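Local coordinates for protein aspartate aminotransferase, cytoplasmic (Schizosaccharomyces pombe 972h-, PDB 6JPK) that catalyses the reversible, pyridoxal 5'-phosphate-dependent transfer of the amino group of L-aspartate to 2-oxoglutarate, yielding oxaloacetate and L-glutamate, at residues V216-I220 with A236-F240; Y374-F378 with H396-F401. The protein carries 1 engineered substitution. All coordinates share one frame; numbering follows the deposited sequence.

Overall arrangement
Contacts 1 and 2 share no helix or strand and lie on opposite sides of the chain's centre, their own centres about 36 Å apart and their nearest atoms about 22 Å apart. Contact 1 belongs to the central mixed sheet of the aminotransferase fold: strand 215-220 meets helix 235-241, all touching residues are buried, and the chemistry is wholly apolar. In contact 2, further from the centre, the end of helix 364-374 and the short strand after it meet helix 394-407. Its inner end, with Leu376, Phe378 and Phe401, is equally apolar, but the outer end reaches the surface, and there a histidine-to-carbonyl hydrogen bond and a tyrosine take over. Neither contact touches the second subunit.

Contact 1. Residues V216-I220 with A236-F240; sequences VVFDI and ALNEF
Phe218, on the strand, meets Leu237 of the helix with a face of its ring and Phe240 with its edge, and these three side chains carry most of the contact. Strand and helix run nearly antiparallel, with their axes 10.5 Å apart, a gap spanned by apolar side chains. The CD1 methyl of Leu237 sits over one face of the Phe218 ring, displaced toward the rim so that it comes closest to CG of Phe218, at 3.5 Å; this is a CH-pi contact. Leu237 reaches it with an unusual first torsion, chi1 -101°, which carries CD1 over the ring while CD2 turns to meet CD1 of Ile220 at 4.1 Å.

The second aromatic completes the grip. Phe218 directs its edge at the face of Phe240 in an offset edge-to-face pair, the ring centroids 5.8 Å apart and the planes at 74°. CE2 of Phe218 also touches CB of Phe240 at 3.8 Å. With its CG anti to the backbone N (chi1 -168°), the Phe240 ring extends toward the start of the strand segment, where Val216 meets it from the opposite direction, with CG1 over a face of the ring and CG2 lying 3.6 Å from CZ of Phe240. Valine suits this place, being compact and a beta-branched residue favoured in strands, while Ala236 is small enough to let the end of the Phe218 ring come near the helix backbone.

Strand 215-220 is an inner strand of the large-domain sheet of this fold, and the helix packs along one of its faces; on the other, Asp219 hydrogen-bonds to His141 and Asn112. Phe206 of helix 199-211 and Phe247 extend the aromatic cluster around Phe240. With no hydrogen bond or charge across the interface, helix and sheet are held by shape, dispersion and the exclusion of water.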
loop_
_atom_site.group_PDB
_atom_site.type_symbol
_atom_site.label_atom_id
_atom_site.label_comp_id
_atom_site.label_asym_id
_atom_site.label_seq_id
_atom_site.Cartn_x
_atom_site.Cartn_y
_atom_site.Cartn_z
ATOM N N VAL A 216 -14.333 19.357 -6.401
ATOM C CA VAL A 216 -12.969 19.765 -6.055
ATOM C C VAL A 216 -12.256 18.649 -5.295
ATOM O O VAL A 216 -12.796 18.102 -4.317
ATOM C CB VAL A 216 -12.980 21.071 -5.241
ATOM C CG1 VAL A 216 -11.600 21.346 -4.656
ATOM C CG2 VAL A 216 -13.425 22.244 -6.136
ATOM N N VAL A 217 -11.044 18.316 -5.747
ATOM C CA VAL A 217 -10.113 17.422 -5.060
ATOM C C VAL A 217 -8.821 18.202 -4.821
ATOM O O VAL A 217 -8.158 18.614 -5.780
ATOM C CB VAL A 217 -9.818 16.148 -5.875
ATOM C CG1 VAL A 217 -8.857 15.233 -5.111
ATOM C CG2 VAL A 217 -11.106 15.428 -6.258
ATOM N N PHE A 218 -8.488 18.436 -3.553
ATOM C CA PHE A 218 -7.222 19.063 -3.185
ATOM C C PHE A 218 -6.156 18.001 -2.966
ATOM O O PHE A 218 -6.392 17.008 -2.273
ATOM C CB PHE A 218 -7.347 19.888 -1.906
ATOM C CG PHE A 218 -8.034 21.210 -2.083
ATOM C CD1 PHE A 218 -7.367 22.276 -2.650
ATOM C CD2 PHE A 218 -9.333 21.395 -1.628
ATOM C CE1 PHE A 218 -7.998 23.512 -2.794
ATOM C CE2 PHE A 218 -9.975 22.625 -1.766
ATOM C CZ PHE A 218 -9.304 23.684 -2.352
ATOM N N ASP A 219 -4.985 18.223 -3.537
ATOM C CA ASP A 219 -3.791 17.448 -3.214
ATOM C C ASP A 219 -2.915 18.311 -2.313
ATOM O O ASP A 219 -2.516 19.414 -2.708
ATOM C CB ASP A 219 -3.047 17.052 -4.489
ATOM C CG ASP A 219 -2.057 15.908 -4.263
ATOM O OD1 ASP A 219 -1.366 15.893 -3.220
ATOM O OD2 ASP A 219 -1.972 15.016 -5.134
ATOM N N ILE A 220 -2.646 17.851 -1.090
ATOM C CA ILE A 220 -1.828 18.615 -0.148
ATOM C C ILE A 220 -0.680 17.712 0.309
ATOM O O ILE A 220 -0.784 16.967 1.292
ATOM C CB ILE A 220 -2.635 19.186 1.026
ATOM C CG1 ILE A 220 -1.739 20.021 1.942
ATOM C CG2 ILE A 220 -3.409 18.115 1.804
ATOM C CD1 ILE A 220 -2.505 21.087 2.722
ATOM N N ALA A 236 -5.786 27.488 1.588
ATOM C CA ALA A 236 -6.734 27.304 0.491
ATOM C C ALA A 236 -7.811 26.291 0.850
ATOM O O ALA A 236 -8.990 26.497 0.535
ATOM C CB ALA A 236 -5.996 26.876 -0.782
ATOM N N LEU A 237 -7.417 25.180 1.491
ATOM C CA LEU A 237 -8.360 24.193 2.004
ATOM C C LEU A 237 -9.398 24.823 2.910
ATOM O O LEU A 237 -10.600 24.564 2.782
ATOM C CB LEU A 237 -7.621 23.120 2.802
ATOM C CG LEU A 237 -7.339 21.780 2.172
ATOM C CD1 LEU A 237 -6.493 22.006 0.942
ATOM C CD2 LEU A 237 -6.620 20.927 3.208
ATOM N N ASN A 238 -8.936 25.600 3.885
ATOM C CA ASN A 238 -9.847 26.148 4.875
ATOM C C ASN A 238 -10.690 27.271 4.295
ATOM O O ASN A 238 -11.818 27.499 4.751
ATOM C CB ASN A 238 -9.056 26.604 6.098
ATOM C CG ASN A 238 -8.607 25.420 6.944
ATOM O OD1 ASN A 238 -9.403 24.833 7.681
ATOM N ND2 ASN A 238 -7.358 25.033 6.803
ATOM N N GLU A 239 -10.176 27.970 3.289
ATOM C CA GLU A 239 -11.012 28.965 2.626
ATOM C C GLU A 239 -12.162 28.294 1.888
ATOM O O GLU A 239 -13.303 28.777 1.923
ATOM C CB GLU A 239 -10.173 29.809 1.668
ATOM C CG GLU A 239 -10.841 31.120 1.265
ATOM C CD GLU A 239 -10.991 32.107 2.436
ATOM O OE1 GLU A 239 -10.343 31.931 3.507
ATOM O OE2 GLU A 239 -11.764 33.070 2.279
ATOM N N PHE A 240 -11.884 27.156 1.239
ATOM C CA PHE A 240 -12.921 26.468 0.484
ATOM C C PHE A 240 -14.029 25.956 1.394
ATOM O O PHE A 240 -15.188 25.884 0.967
ATOM C CB PHE A 240 -12.313 25.327 -0.340
ATOM C CG PHE A 240 -13.259 24.755 -1.361
ATOM C CD1 PHE A 240 -13.534 25.446 -2.529
ATOM C CD2 PHE A 240 -13.881 23.536 -1.149
ATOM C CE1 PHE A 240 -14.417 24.936 -3.472
ATOM C CE2 PHE A 240 -14.770 23.014 -2.090
ATOM C CZ PHE A 240 -15.039 23.713 -3.251
#

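Contact 2. Residues Y374-F378 with H396-F401; sequences YHLYF and HVAQAF
Tyr374 and Ala400 bring their CA atoms within 6.0 Å where the chain leaves helix 364-374, turns through His375 with positive phi and enters strand 376-377, which faces helix 394-407. The Tyr374 ring lies flat against that helix, with CA of Ala400 over its centre, 3.6 Å from the centroid, and CB of Ala400 close to CG; alanine's small side chain lets the ring lie this close. CE1 of His396 meets the ring edge. A chi1 of 177° extends the His396 imidazole away from its own backbone N, and NE2 donates to Tyr374 O, at 2.9 Å and 157°, onto a carbonyl lone pair.

This is the small domain of the class I aminotransferase fold, and strand 376-377 pairs in parallel with strand 33-34. Two residues on, Leu376 divides its methyls, CD1 going to CB of Ala400 at 3.5 Å and CD2 to CD2 of His396 at 3.7 Å. Replacing Tyr374 by an alanine is likely to uncover Ala400 on the helix and to leave His403 ND1 without its hydroxyl partner. Deeper in, Phe378 CZ approaches Phe401 CE1 at 3.8 Å, the rings inclined at 48°, Phe378 itself lying near Arg383, a probable aspartate-binding residue.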
loop_
_atom_site.group_PDB
_atom_site.type_symbol
_atom_site.label_atom_id
_atom_site.label_comp_id
_atom_site.label_asym_id
_atom_site.label_seq_id
_atom_site.Cartn_x
_atom_site.Cartn_y
_atom_site.Cartn_z
ATOM N N TYR A 374 28.490 21.381 -17.285
ATOM C CA TYR A 374 28.588 21.562 -15.840
ATOM C C TYR A 374 28.115 20.351 -15.046
ATOM O O TYR A 374 28.104 20.408 -13.806
ATOM C CB TYR A 374 27.807 22.818 -15.414
ATOM C CG TYR A 374 28.444 24.090 -15.943
ATOM C CD1 TYR A 374 28.191 24.532 -17.240
ATOM C CD2 TYR A 374 29.321 24.836 -15.150
ATOM C CE1 TYR A 374 28.786 25.692 -17.738
ATOM C CE2 TYR A 374 29.928 26.000 -15.639
ATOM C CZ TYR A 374 29.652 26.419 -16.934
ATOM O OH TYR A 374 30.239 27.568 -17.418
ATOM N N HIS A 375 27.723 19.264 -15.720
ATOM C CA HIS A 375 27.382 17.997 -15.076
ATOM C C HIS A 375 26.238 18.166 -14.082
ATOM O O HIS A 375 26.226 17.545 -13.013
ATOM C CB HIS A 375 28.620 17.391 -14.414
ATOM C CG HIS A 375 29.801 17.372 -15.329
ATOM N ND1 HIS A 375 30.003 16.371 -16.254
ATOM C CD2 HIS A 375 30.781 18.283 -15.539
ATOM C CE1 HIS A 375 31.092 16.639 -16.957
ATOM N NE2 HIS A 375 31.581 17.795 -16.544
ATOM N N LEU A 376 25.282 19.026 -14.431
ATOM C CA LEU A 376 24.041 19.190 -13.682
ATOM C C LEU A 376 22.969 18.333 -14.324
ATOM O O LEU A 376 22.745 18.432 -15.536
ATOM C CB LEU A 376 23.568 20.643 -13.674
ATOM C CG LEU A 376 24.592 21.708 -13.319
ATOM C CD1 LEU A 376 23.885 23.032 -13.252
ATOM C CD2 LEU A 376 25.267 21.375 -11.988
ATOM N N TYR A 377 22.282 17.532 -13.508
ATOM C CA TYR A 377 21.297 16.568 -13.984
ATOM C C TYR A 377 19.906 16.970 -13.488
ATOM O O TYR A 377 19.619 16.898 -12.288
ATOM C CB TYR A 377 21.698 15.157 -13.541
ATOM C CG TYR A 377 22.903 14.689 -14.339
ATOM C CD1 TYR A 377 24.207 15.078 -13.993
ATOM C CD2 TYR A 377 22.729 13.922 -15.479
ATOM C CE1 TYR A 377 25.291 14.671 -14.755
ATOM C CE2 TYR A 377 23.787 13.513 -16.232
ATOM C CZ TYR A 377 25.060 13.890 -15.880
ATOM O OH TYR A 377 26.086 13.467 -16.683
ATOM N N PHE A 378 19.057 17.422 -14.412
ATOM C CA PHE A 378 17.682 17.803 -14.095
ATOM C C PHE A 378 16.845 17.712 -15.368
ATOM O O PHE A 378 17.363 17.487 -16.467
ATOM C CB PHE A 378 17.605 19.192 -13.427
ATOM C CG PHE A 378 18.212 20.336 -14.229
ATOM C CD1 PHE A 378 19.586 20.491 -14.337
ATOM C CD2 PHE A 378 17.393 21.298 -14.820
ATOM C CE1 PHE A 378 20.138 21.562 -15.050
ATOM C CE2 PHE A 378 17.936 22.376 -15.516
ATOM C CZ PHE A 378 19.308 22.509 -15.637
ATOM N N HIS A 396 28.392 26.950 -8.313
ATOM C CA HIS A 396 28.571 26.172 -9.533
ATOM C C HIS A 396 27.283 26.137 -10.360
ATOM O O HIS A 396 27.321 26.307 -11.584
ATOM C CB HIS A 396 29.044 24.765 -9.159
ATOM C CG HIS A 396 29.195 23.828 -10.325
ATOM N ND1 HIS A 396 30.196 23.957 -11.261
ATOM C CD2 HIS A 396 28.486 22.728 -10.682
ATOM C CE1 HIS A 396 30.093 22.985 -12.153
ATOM N NE2 HIS A 396 29.060 22.226 -11.824
ATOM N N VAL A 397 26.128 25.964 -9.706
ATOM C CA VAL A 397 24.851 25.918 -10.422
ATOM C C VAL A 397 24.520 27.272 -11.052
ATOM O O VAL A 397 24.107 27.350 -12.220
ATOM C CB VAL A 397 23.727 25.448 -9.481
ATOM C CG1 VAL A 397 22.340 25.592 -10.165
ATOM C CG2 VAL A 397 23.982 24.009 -9.045
ATOM N N ALA A 398 24.672 28.357 -10.289
ATOM C CA ALA A 398 24.440 29.691 -10.841
ATOM C C ALA A 398 25.344 29.970 -12.041
ATOM O O ALA A 398 24.901 30.541 -13.045
ATOM C CB ALA A 398 24.666 30.753 -9.766
ATOM N N GLN A 399 26.616 29.590 -11.946
ATOM C CA GLN A 399 27.540 29.830 -13.049
ATOM C C GLN A 399 27.109 29.070 -14.295
ATOM O O GLN A 399 27.213 29.590 -15.411
ATOM C CB GLN A 399 28.958 29.430 -12.641
ATOM C CG GLN A 399 29.591 30.328 -11.578
ATOM C CD GLN A 399 30.230 31.580 -12.160
ATOM O OE1 GLN A 399 30.466 31.673 -13.371
ATOM N NE2 GLN A 399 30.520 32.554 -11.295
ATOM N N ALA A 400 26.626 27.831 -14.114
ATOM C CA ALA A 400 26.127 27.030 -15.230
ATOM C C ALA A 400 24.934 27.693 -15.895
ATOM O O ALA A 400 24.888 27.811 -17.127
ATOM C CB ALA A 400 25.732 25.635 -14.749
ATOM N N PHE A 401 23.936 28.089 -15.092
ATOM C CA PHE A 401 22.755 28.751 -15.634
ATOM C C PHE A 401 23.147 30.020 -16.379
ATOM O O PHE A 401 22.678 30.271 -17.498
ATOM C CB PHE A 401 21.755 29.079 -14.518
ATOM C CG PHE A 401 21.021 27.873 -13.948
ATOM C CD1 PHE A 401 21.397 26.578 -14.267
ATOM C CD2 PHE A 401 19.939 28.051 -13.102
ATOM C CE1 PHE A 401 20.722 25.479 -13.739
ATOM C CE2 PHE A 401 19.255 26.955 -12.564
ATOM C CZ PHE A 401 19.645 25.667 -12.891
#